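PDB 3CPG: pyridoxal phosphate homeostasis protein from Bifidobacterium adolescentis ATCC 15703, which probably binds pyridoxal 5'-phosphate and takes part in keeping the cellular supply of that cofactor in balance. Local coordinates for residues R51-R59 / V72-E82; L123-L132 / L146-A154. All coordinates share one frame; numbering follows the deposited sequence.

In the fold
Both contacts belong to one TIM barrel of the alanine racemase N-terminal type, and they follow in series along the chain: contact 1 (51-59 with 72-82) closes before contact 2 (123-132 with 146-154) opens. Their centres lie about 19 Å apart. Contact 1, whose centre is about 8 Å from that of the chain, pairs strands 51-55 and 75-77 of the parallel sheet and holds Lys-57, the predicted cofactor lysine. Contact 2, with its centre about 17 Å from the centre of the chain, packs helices 128-131 and 144-157 in the outer layer. The two meet where Pro-80 CB stands 3.5 Å from Lys-127 CE, so the start of helix 80-96 packs against segment 123-132, while Glu-82 on it reaches the turn after strand 51-55.

Contact 1: residues R51-R59 / V72-E82; sequences RLLAATKTR and VRMIGENRPQE
Glu-82 meets the turn after strand 51-55 with OE1, whose syn lone pair takes the Thr-58 N-H at 2.7 Å, N-H...O 155°. Beside it, Glu-77 OE2 receives Thr-56 OG1 in a very short 2.5 Å bond; the Glu-77 chain reaches it by folding at chi2 (-71°). Lys-57, in the type II turn from Thr-56 to Arg-59 and the predicted pyridoxal phosphate lysine, carries no cofactor here; a water joins Lys-57 N, Gly-76 O and Asn-78 ND2. In the second shell, Arg-79 NE grips Glu-82 OE2 through the anti lone pair, and Lys-86 bridges both glutamates. An alanine in place of Glu-82 would probably leave the Thr-58 N-H without its carboxylate and Arg-79 without its salt-bridge mate. Behind the turn, the parallel pairing rests on Ala-54 N to Met-74 O (2.9 Å), Gly-76 N to Ala-54 O (3.0 Å) and Thr-56 N to Gly-76 O (3.0 Å). The CE methyl of Met-74, here selenomethionine, lies over one face of the Arg-51 guanidinium, offset toward its rim; Glu-241 salt-bridges that group. Helix 61-69 links strands 51-55 and 75-77 in a beta-alpha-beta unit; strand 260-263 pairs with the other side of strand 51-55, and strand 113-119 with that of strand 75-77.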
loop_
_atom_site.group_PDB
_atom_site.type_symbol
_atom_site.label_atom_id
_atom_site.label_comp_id
_atom_site.label_asym_id
_atom_site.label_seq_id
_atom_site.Cartn_x
_atom_site.Cartn_y
_atom_site.Cartn_z
ATOM N N ARG A 51 -1.326 7.605 6.843
ATOM C CA ARG A 51 -0.584 8.054 5.674
ATOM C C ARG A 51 -1.409 7.801 4.424
ATOM O O ARG A 51 -2.135 6.805 4.329
ATOM C CB ARG A 51 0.764 7.333 5.553
ATOM C CG ARG A 51 1.819 7.818 6.532
ATOM C CD ARG A 51 3.214 7.379 6.111
ATOM N NE ARG A 51 3.389 5.933 6.203
ATOM C CZ ARG A 51 4.451 5.278 5.745
ATOM N NH1 ARG A 51 5.440 5.938 5.153
ATOM N NH2 ARG A 51 4.528 3.961 5.883
ATOM N N LEU A 52 -1.302 8.716 3.469
ATOM C CA LEU A 52 -2.032 8.600 2.219
ATOM C C LEU A 52 -1.183 7.965 1.130
ATOM O O LEU A 52 -0.086 8.444 0.828
ATOM C CB LEU A 52 -2.493 9.982 1.747
ATOM C CG LEU A 52 -3.014 10.099 0.310
ATOM C CD1 LEU A 52 -4.273 9.250 0.113
ATOM C CD2 LEU A 52 -3.305 11.565 0.012
ATOM N N LEU A 53 -1.691 6.876 0.561
ATOM C CA LEU A 53 -1.022 6.202 -0.541
ATOM C C LEU A 53 -1.911 6.450 -1.743
ATOM O O LEU A 53 -3.102 6.135 -1.716
ATOM C CB LEU A 53 -0.906 4.688 -0.305
ATOM C CG LEU A 53 -0.411 3.820 -1.483
ATOM C CD1 LEU A 53 0.026 2.478 -0.959
ATOM C CD2 LEU A 53 -1.496 3.600 -2.518
ATOM N N ALA A 54 -1.352 7.036 -2.792
ATOM C CA ALA A 54 -2.145 7.279 -3.981
ATOM C C ALA A 54 -2.068 6.028 -4.849
ATOM O O ALA A 54 -0.976 5.554 -5.153
ATOM C CB ALA A 54 -1.604 8.489 -4.742
ATOM N N ALA A 55 -3.226 5.479 -5.205
ATOM C CA ALA A 55 -3.287 4.298 -6.062
ATOM C C ALA A 55 -3.155 4.894 -7.454
ATOM O O ALA A 55 -4.078 5.539 -7.947
ATOM C CB ALA A 55 -4.632 3.592 -5.902
ATOM N N THR A 56 -2.009 4.664 -8.084
ATOM C CA THR A 56 -1.727 5.260 -9.384
ATOM C C THR A 56 -1.996 4.443 -10.643
ATOM O O THR A 56 -1.572 4.831 -11.735
ATOM C CB THR A 56 -0.268 5.756 -9.410
ATOM O OG1 THR A 56 0.611 4.697 -9.001
ATOM C CG2 THR A 56 -0.098 6.931 -8.449
ATOM N N LYS A 57 -2.715 3.334 -10.511
ATOM C CA LYS A 57 -3.003 2.507 -11.675
ATOM C C LYS A 57 -3.679 3.314 -12.781
ATOM O O LYS A 57 -4.564 4.131 -12.513
ATOM C CB LYS A 57 -3.894 1.326 -11.280
ATOM C CG LYS A 57 -5.233 1.730 -10.680
ATOM C CD LYS A 57 -6.112 0.507 -10.448
ATOM C CE LYS A 57 -7.462 0.897 -9.867
ATOM N NZ LYS A 57 -8.366 -0.280 -9.711
ATOM N N THR A 58 -3.236 3.075 -14.015
ATOM C CA THR A 58 -3.745 3.726 -15.231
ATOM C C THR A 58 -3.439 5.220 -15.354
ATOM O O THR A 58 -3.873 5.869 -16.308
ATOM C CB THR A 58 -5.280 3.533 -15.404
ATOM O OG1 THR A 58 -5.986 4.446 -14.558
ATOM C CG2 THR A 58 -5.684 2.108 -15.048
ATOM N N ARG A 59 -2.690 5.769 -14.404
ATOM C CA ARG A 59 -2.355 7.190 -14.464
ATOM C C ARG A 59 -0.946 7.334 -15.028
ATOM O O ARG A 59 -0.096 6.477 -14.794
ATOM C CB ARG A 59 -2.419 7.813 -13.067
ATOM C CG ARG A 59 -3.663 7.443 -12.275
ATOM C CD ARG A 59 -4.957 7.793 -13.011
ATOM N NE ARG A 59 -6.111 7.297 -12.261
ATOM C CZ ARG A 59 -7.383 7.539 -12.569
ATOM N NH1 ARG A 59 -7.694 8.283 -13.623
ATOM N NH2 ARG A 59 -8.348 7.025 -11.815
ATOM N N VAL A 72 1.123 14.230 -1.876
ATOM C CA VAL A 72 1.233 12.776 -1.760
ATOM C C VAL A 72 2.683 12.367 -1.525
ATOM O O VAL A 72 3.584 12.847 -2.208
ATOM C CB VAL A 72 0.707 12.077 -3.027
ATOM C CG1 VAL A 72 1.059 10.599 -2.985
ATOM C CG2 VAL A 72 -0.804 12.257 -3.120
ATOM N N ARG A 73 2.903 11.477 -0.560
ATOM C CA ARG A 73 4.252 11.028 -0.237
ATOM C C ARG A 73 4.391 9.508 -0.255
ATOM O O ARG A 73 5.300 8.953 0.351
ATOM C CB ARG A 73 4.664 11.577 1.128
ATOM C CG ARG A 73 4.775 13.093 1.157
ATOM C CD ARG A 73 5.983 13.573 0.352
ATOM N NE ARG A 73 6.105 15.031 0.339
ATOM C CZ ARG A 73 5.481 15.825 -0.525
ATOM N NH1 ARG A 73 4.690 15.306 -1.454
ATOM N NH2 ARG A 73 5.649 17.139 -0.462
HETATM N N MSE A 74 3.473 8.845 -0.945
HETATM C CA MSE A 74 3.515 7.399 -1.076
HETATM C C MSE A 74 2.627 6.986 -2.241
HETATM O O MSE A 74 1.526 7.505 -2.396
HETATM C CB MSE A 74 3.036 6.732 0.215
HETATM C CG MSE A 74 2.970 5.205 0.114
HETATM SE SE MSE A 74 2.916 4.228 1.814
HETATM C CE MSE A 74 2.007 5.509 2.812
ATOM N N ILE A 75 3.109 6.076 -3.082
ATOM C CA ILE A 75 2.298 5.625 -4.205
ATOM C C ILE A 75 2.290 4.109 -4.282
ATOM O O ILE A 75 3.196 3.443 -3.781
ATOM C CB ILE A 75 2.802 6.171 -5.570
ATOM C CG1 ILE A 75 4.173 5.580 -5.902
ATOM C CG2 ILE A 75 2.846 7.700 -5.541
ATOM C CD1 ILE A 75 4.706 5.992 -7.264
ATOM N N GLY A 76 1.259 3.577 -4.924
ATOM C CA GLY A 76 1.138 2.145 -5.079
ATOM C C GLY A 76 0.530 1.820 -6.427
ATOM O O GLY A 76 -0.508 2.368 -6.795
ATOM N N GLU A 77 1.196 0.944 -7.171
ATOM C CA GLU A 77 0.723 0.522 -8.482
ATOM C C GLU A 77 0.092 -0.855 -8.339
ATOM O O GLU A 77 0.475 -1.628 -7.460
ATOM C CB GLU A 77 1.885 0.429 -9.475
ATOM C CG GLU A 77 2.424 1.760 -9.990
ATOM C CD GLU A 77 1.473 2.472 -10.950
ATOM O OE1 GLU A 77 0.637 1.800 -11.589
ATOM O OE2 GLU A 77 1.578 3.711 -11.081
ATOM N N ASN A 78 -0.865 -1.159 -9.210
ATOM C CA ASN A 78 -1.534 -2.455 -9.178
ATOM C C ASN A 78 -0.824 -3.510 -10.014
ATOM O O ASN A 78 -0.647 -4.648 -9.575
ATOM C CB ASN A 78 -2.974 -2.323 -9.679
ATOM C CG ASN A 78 -3.964 -2.118 -8.557
ATOM O OD1 ASN A 78 -4.806 -2.980 -8.288
ATOM N ND2 ASN A 78 -3.869 -0.980 -7.886
ATOM N N ARG A 79 -0.416 -3.133 -11.222
ATOM C CA ARG A 79 0.225 -4.076 -12.130
ATOM C C ARG A 79 1.722 -3.887 -12.320
ATOM O O ARG A 79 2.200 -2.770 -12.508
ATOM C CB ARG A 79 -0.449 -4.012 -13.504
ATOM C CG ARG A 79 -1.949 -4.267 -13.494
ATOM C CD ARG A 79 -2.500 -4.300 -14.909
ATOM N NE ARG A 79 -2.233 -3.057 -15.627
ATOM C CZ ARG A 79 -2.482 -2.870 -16.920
ATOM N NH1 ARG A 79 -3.008 -3.850 -17.643
ATOM N NH2 ARG A 79 -2.206 -1.705 -17.491
ATOM N N PRO A 80 2.486 -4.992 -12.279
ATOM C CA PRO A 80 3.937 -4.917 -12.461
ATOM C C PRO A 80 4.316 -4.252 -13.784
ATOM O O PRO A 80 5.335 -3.570 -13.866
ATOM C CB PRO A 80 4.363 -6.382 -12.406
ATOM C CG PRO A 80 3.403 -6.962 -11.420
ATOM C CD PRO A 80 2.082 -6.341 -11.840
ATOM N N GLN A 81 3.494 -4.442 -14.814
ATOM C CA GLN A 81 3.775 -3.854 -16.123
ATOM C C GLN A 81 3.748 -2.334 -16.055
ATOM O O GLN A 81 4.492 -1.661 -16.769
ATOM C CB GLN A 81 2.764 -4.330 -17.169
ATOM C CG GLN A 81 2.457 -5.816 -17.109
ATOM C CD GLN A 81 1.210 -6.115 -16.294
ATOM O OE1 GLN A 81 0.113 -5.662 -16.634
ATOM N NE2 GLN A 81 1.368 -6.879 -15.218
ATOM N N GLU A 82 2.885 -1.788 -15.204
ATOM C CA GLU A 82 2.814 -0.340 -15.062
ATOM C C GLU A 82 3.997 0.131 -14.231
ATOM O O GLU A 82 4.492 1.241 -14.412
ATOM C CB GLU A 82 1.493 0.080 -14.411
ATOM C CG GLU A 82 0.288 -0.096 -15.325
ATOM C CD GLU A 82 -0.941 0.620 -14.807
ATOM O OE1 GLU A 82 -0.850 1.838 -14.550
ATOM O OE2 GLU A 82 -1.998 -0.032 -14.654
HETATM O O HOH W 1 5.406 8.665 3.174
HETATM O O HOH W 2 1.312 10.636 1.411
HETATM O O HOH W 3 -2.834 1.490 -8.102
#

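Contact 2: residues L123-L132 / L146-A154; sequences LQSNKIGKVL and LAEKISRRA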
loop_
_atom_site.group_PDB
_atom_site.type_symbol
_atom_site.label_atom_id
_atom_site.label_comp_id
_atom_site.label_asym_id
_atom_site.label_seq_id
_atom_site.Cartn_x
_atom_site.Cartn_y
_atom_site.Cartn_z
ATOM N N LEU A 123 0.430 -10.061 -7.298
ATOM C CA LEU A 123 1.722 -10.286 -7.936
ATOM C C LEU A 123 1.910 -11.697 -8.479
ATOM O O LEU A 123 2.047 -12.655 -7.715
ATOM C CB LEU A 123 2.838 -9.975 -6.935
ATOM C CG LEU A 123 4.285 -10.215 -7.372
ATOM C CD1 LEU A 123 4.590 -9.424 -8.639
ATOM C CD2 LEU A 123 5.217 -9.799 -6.238
ATOM N N GLN A 124 1.905 -11.820 -9.802
ATOM C CA GLN A 124 2.109 -13.113 -10.441
ATOM C C GLN A 124 3.565 -13.471 -10.164
ATOM O O GLN A 124 4.446 -12.618 -10.246
ATOM C CB GLN A 124 1.847 -13.010 -11.946
ATOM C CG GLN A 124 1.900 -14.338 -12.676
ATOM C CD GLN A 124 1.317 -14.245 -14.072
ATOM O OE1 GLN A 124 0.125 -13.987 -14.238
ATOM N NE2 GLN A 124 2.154 -14.450 -15.082
ATOM N N SER A 125 3.814 -14.733 -9.826
ATOM C CA SER A 125 5.157 -15.186 -9.479
ATOM C C SER A 125 6.285 -14.854 -10.456
ATOM O O SER A 125 7.374 -14.458 -10.036
ATOM C CB SER A 125 5.138 -16.695 -9.220
ATOM O OG SER A 125 4.257 -17.009 -8.154
ATOM N N ASN A 126 6.040 -15.008 -11.751
ATOM C CA ASN A 126 7.091 -14.724 -12.715
ATOM C C ASN A 126 7.303 -13.233 -12.959
ATOM O O ASN A 126 8.085 -12.850 -13.821
ATOM C CB ASN A 126 6.828 -15.471 -14.036
ATOM C CG ASN A 126 5.614 -14.953 -14.788
ATOM O OD1 ASN A 126 4.699 -14.374 -14.208
ATOM N ND2 ASN A 126 5.595 -15.189 -16.098
ATOM N N LYS A 127 6.618 -12.400 -12.176
ATOM C CA LYS A 127 6.744 -10.946 -12.289
ATOM C C LYS A 127 7.454 -10.352 -11.069
ATOM O O LYS A 127 7.689 -9.146 -11.006
ATOM C CB LYS A 127 5.360 -10.297 -12.428
ATOM C CG LYS A 127 4.583 -10.720 -13.667
ATOM C CD LYS A 127 5.155 -10.113 -14.936
ATOM C CE LYS A 127 4.826 -8.627 -15.032
ATOM N NZ LYS A 127 5.335 -8.011 -16.291
ATOM N N ILE A 128 7.784 -11.190 -10.093
ATOM C CA ILE A 128 8.465 -10.705 -8.894
ATOM C C ILE A 128 9.764 -9.990 -9.262
ATOM O O ILE A 128 10.042 -8.891 -8.779
ATOM C CB ILE A 128 8.792 -11.865 -7.932
ATOM C CG1 ILE A 128 7.494 -12.530 -7.475
ATOM C CG2 ILE A 128 9.584 -11.339 -6.731
ATOM C CD1 ILE A 128 7.704 -13.766 -6.628
ATOM N N GLY A 129 10.553 -10.624 -10.122
ATOM C CA GLY A 129 11.812 -10.036 -10.541
ATOM C C GLY A 129 11.645 -8.686 -11.209
ATOM O O GLY A 129 12.569 -7.876 -11.218
ATOM N N LYS A 130 10.467 -8.435 -11.771
ATOM C CA LYS A 130 10.194 -7.166 -12.438
ATOM C C LYS A 130 10.003 -6.023 -11.439
ATOM O O LYS A 130 10.315 -4.869 -11.740
ATOM C CB LYS A 130 8.931 -7.276 -13.299
ATOM C CG LYS A 130 9.019 -8.269 -14.446
ATOM C CD LYS A 130 9.971 -7.788 -15.529
ATOM C CE LYS A 130 9.949 -8.724 -16.731
ATOM N NZ LYS A 130 10.786 -8.208 -17.851
ATOM N N VAL A 131 9.500 -6.338 -10.250
ATOM C CA VAL A 131 9.247 -5.295 -9.264
ATOM C C VAL A 131 10.293 -5.121 -8.167
ATOM O O VAL A 131 10.372 -4.055 -7.560
ATOM C CB VAL A 131 7.851 -5.475 -8.607
ATOM C CG1 VAL A 131 6.775 -5.526 -9.687
ATOM C CG2 VAL A 131 7.816 -6.736 -7.755
ATOM N N LEU A 132 11.108 -6.141 -7.915
ATOM C CA LEU A 132 12.122 -6.026 -6.870
ATOM C C LEU A 132 13.110 -4.868 -7.060
ATOM O O LEU A 132 13.617 -4.316 -6.088
ATOM C CB LEU A 132 12.891 -7.340 -6.724
ATOM C CG LEU A 132 12.081 -8.492 -6.128
ATOM C CD1 LEU A 132 12.964 -9.722 -6.000
ATOM C CD2 LEU A 132 11.538 -8.087 -4.760
ATOM N N LEU A 146 3.694 -17.598 -1.764
ATOM C CA LEU A 146 4.155 -16.403 -2.469
ATOM C C LEU A 146 5.318 -15.761 -1.718
ATOM O O LEU A 146 6.305 -15.359 -2.323
ATOM C CB LEU A 146 3.013 -15.387 -2.628
ATOM C CG LEU A 146 3.338 -14.082 -3.372
ATOM C CD1 LEU A 146 3.959 -14.402 -4.724
ATOM C CD2 LEU A 146 2.065 -13.249 -3.557
ATOM N N ALA A 147 5.202 -15.686 -0.397
ATOM C CA ALA A 147 6.250 -15.093 0.427
ATOM C C ALA A 147 7.580 -15.812 0.214
ATOM O O ALA A 147 8.635 -15.179 0.173
ATOM C CB ALA A 147 5.849 -15.150 1.897
ATOM N N GLU A 148 7.527 -17.135 0.089
ATOM C CA GLU A 148 8.739 -17.924 -0.128
ATOM C C GLU A 148 9.342 -17.602 -1.493
ATOM O O GLU A 148 10.559 -17.477 -1.633
ATOM C CB GLU A 148 8.433 -19.423 -0.062
ATOM C CG GLU A 148 7.970 -19.937 1.289
ATOM C CD GLU A 148 7.651 -21.426 1.266
ATOM O OE1 GLU A 148 6.873 -21.858 0.388
ATOM O OE2 GLU A 148 8.172 -22.165 2.131
ATOM N N LYS A 149 8.488 -17.471 -2.503
ATOM C CA LYS A 149 8.964 -17.163 -3.846
ATOM C C LYS A 149 9.638 -15.795 -3.873
ATOM O O LYS A 149 10.649 -15.607 -4.539
ATOM C CB LYS A 149 7.805 -17.198 -4.842
ATOM C CG LYS A 149 7.197 -18.575 -5.004
ATOM C CD LYS A 149 5.975 -18.535 -5.902
ATOM C CE LYS A 149 5.320 -19.904 -5.981
ATOM N NZ LYS A 149 4.121 -19.877 -6.864
ATOM N N ILE A 150 9.075 -14.839 -3.143
ATOM C CA ILE A 150 9.660 -13.505 -3.097
ATOM C C ILE A 150 10.973 -13.576 -2.325
ATOM O O ILE A 150 11.969 -12.964 -2.712
ATOM C CB ILE A 150 8.688 -12.505 -2.425
ATOM C CG1 ILE A 150 7.434 -12.364 -3.296
ATOM C CG2 ILE A 150 9.372 -11.155 -2.211
ATOM C CD1 ILE A 150 6.331 -11.515 -2.686
ATOM N N SER A 151 10.978 -14.347 -1.245
ATOM C CA SER A 151 12.174 -14.506 -0.426
ATOM C C SER A 151 13.355 -15.051 -1.237
ATOM O O SER A 151 14.459 -14.507 -1.191
ATOM C CB SER A 151 11.883 -15.450 0.746
ATOM O OG SER A 151 13.073 -15.781 1.443
ATOM N N ARG A 152 13.117 -16.128 -1.977
ATOM C CA ARG A 152 14.174 -16.744 -2.778
ATOM C C ARG A 152 14.818 -15.735 -3.722
ATOM O O ARG A 152 16.041 -15.690 -3.868
ATOM C CB ARG A 152 13.608 -17.896 -3.607
ATOM C CG ARG A 152 12.930 -18.987 -2.809
ATOM C CD ARG A 152 12.357 -20.024 -3.759
ATOM N NE ARG A 152 13.407 -20.733 -4.479
ATOM C CZ ARG A 152 14.082 -21.766 -3.981
ATOM N NH1 ARG A 152 13.809 -22.210 -2.764
ATOM N NH2 ARG A 152 15.027 -22.352 -4.696
ATOM N N ARG A 153 13.981 -14.928 -4.361
ATOM C CA ARG A 153 14.446 -13.930 -5.311
ATOM C C ARG A 153 15.128 -12.729 -4.656
ATOM O O ARG A 153 16.093 -12.190 -5.201
ATOM C CB ARG A 153 13.268 -13.505 -6.195
ATOM C CG ARG A 153 12.812 -14.657 -7.097
ATOM C CD ARG A 153 11.450 -14.442 -7.742
ATOM N NE ARG A 153 11.143 -15.507 -8.699
ATOM C CZ ARG A 153 10.815 -16.757 -8.377
ATOM N NH1 ARG A 153 10.734 -17.131 -7.107
ATOM N NH2 ARG A 153 10.569 -17.641 -9.336
ATOM N N ALA A 154 14.645 -12.319 -3.489
ATOM C CA ALA A 154 15.255 -11.192 -2.788
ATOM C C ALA A 154 16.641 -11.608 -2.289
ATOM O O ALA A 154 17.619 -10.872 -2.439
ATOM C CB ALA A 154 14.376 -10.759 -1.618
HETATM O O HOH W 4 10.064 -13.406 -10.944
#
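Ile-128 reaches helix 144-157 because its CG1 lies opposite the carbonyl carbon (chi1 -62°) and its chain then runs on extended, which carries CD1 to Ile-150 CG1 at 3.6 Å. The same first torsion at Arg-153 (chi1 -67°), with the chain straight from CG to NE, lays its methylene CD against Ile-128 CB at 3.7 Å, the two side chains crossing at about a right angle. Ile-128 is a knob in a hole formed by Leu-146, Lys-149, Ile-150 and Arg-153, with Lys-149 CB 3.9 Å from its CD1. Leu-132 extends the packing toward the C-terminal end of the segment, setting CD1 against Arg-153 CB at 3.8 Å. At the N-terminal end of the segment, Leu-123 CD2 meets Ile-150 CD1 at 4.1 Å, and Ile-150 also touches Ile-138, Val-141 and Val-161 of the neighbouring strands.

Polar groups border this apolar centre. The extended Lys-149 chain passes Ser-125 and gives a hydrogen bond from NZ to Ser-125 OG at 3.1 Å; Asp-145 is a long, weak ion-pair partner of the same ammonium. The Arg-153 guanidinium turns its edge to its own helix: NH1 bonds Lys-149 O at 3.0 Å, and that oxygen lies only 10° out of the guanidinium plane, a fit that should limit rotation of the group. Ser-125 O lies over one guanidinium face, and a water takes the Gly-129 N-H, donates to Ser-125 O and accepts weakly from Arg-153 NE. The chemistry is thus divided: aliphatic carbon fills the hole, while the long basic side chains lend their methylenes to its wall and take their charged ends to the partly exposed border, where a serine hydroxyl, the carbonyl of Lys-149 and, weakly, a water receive them.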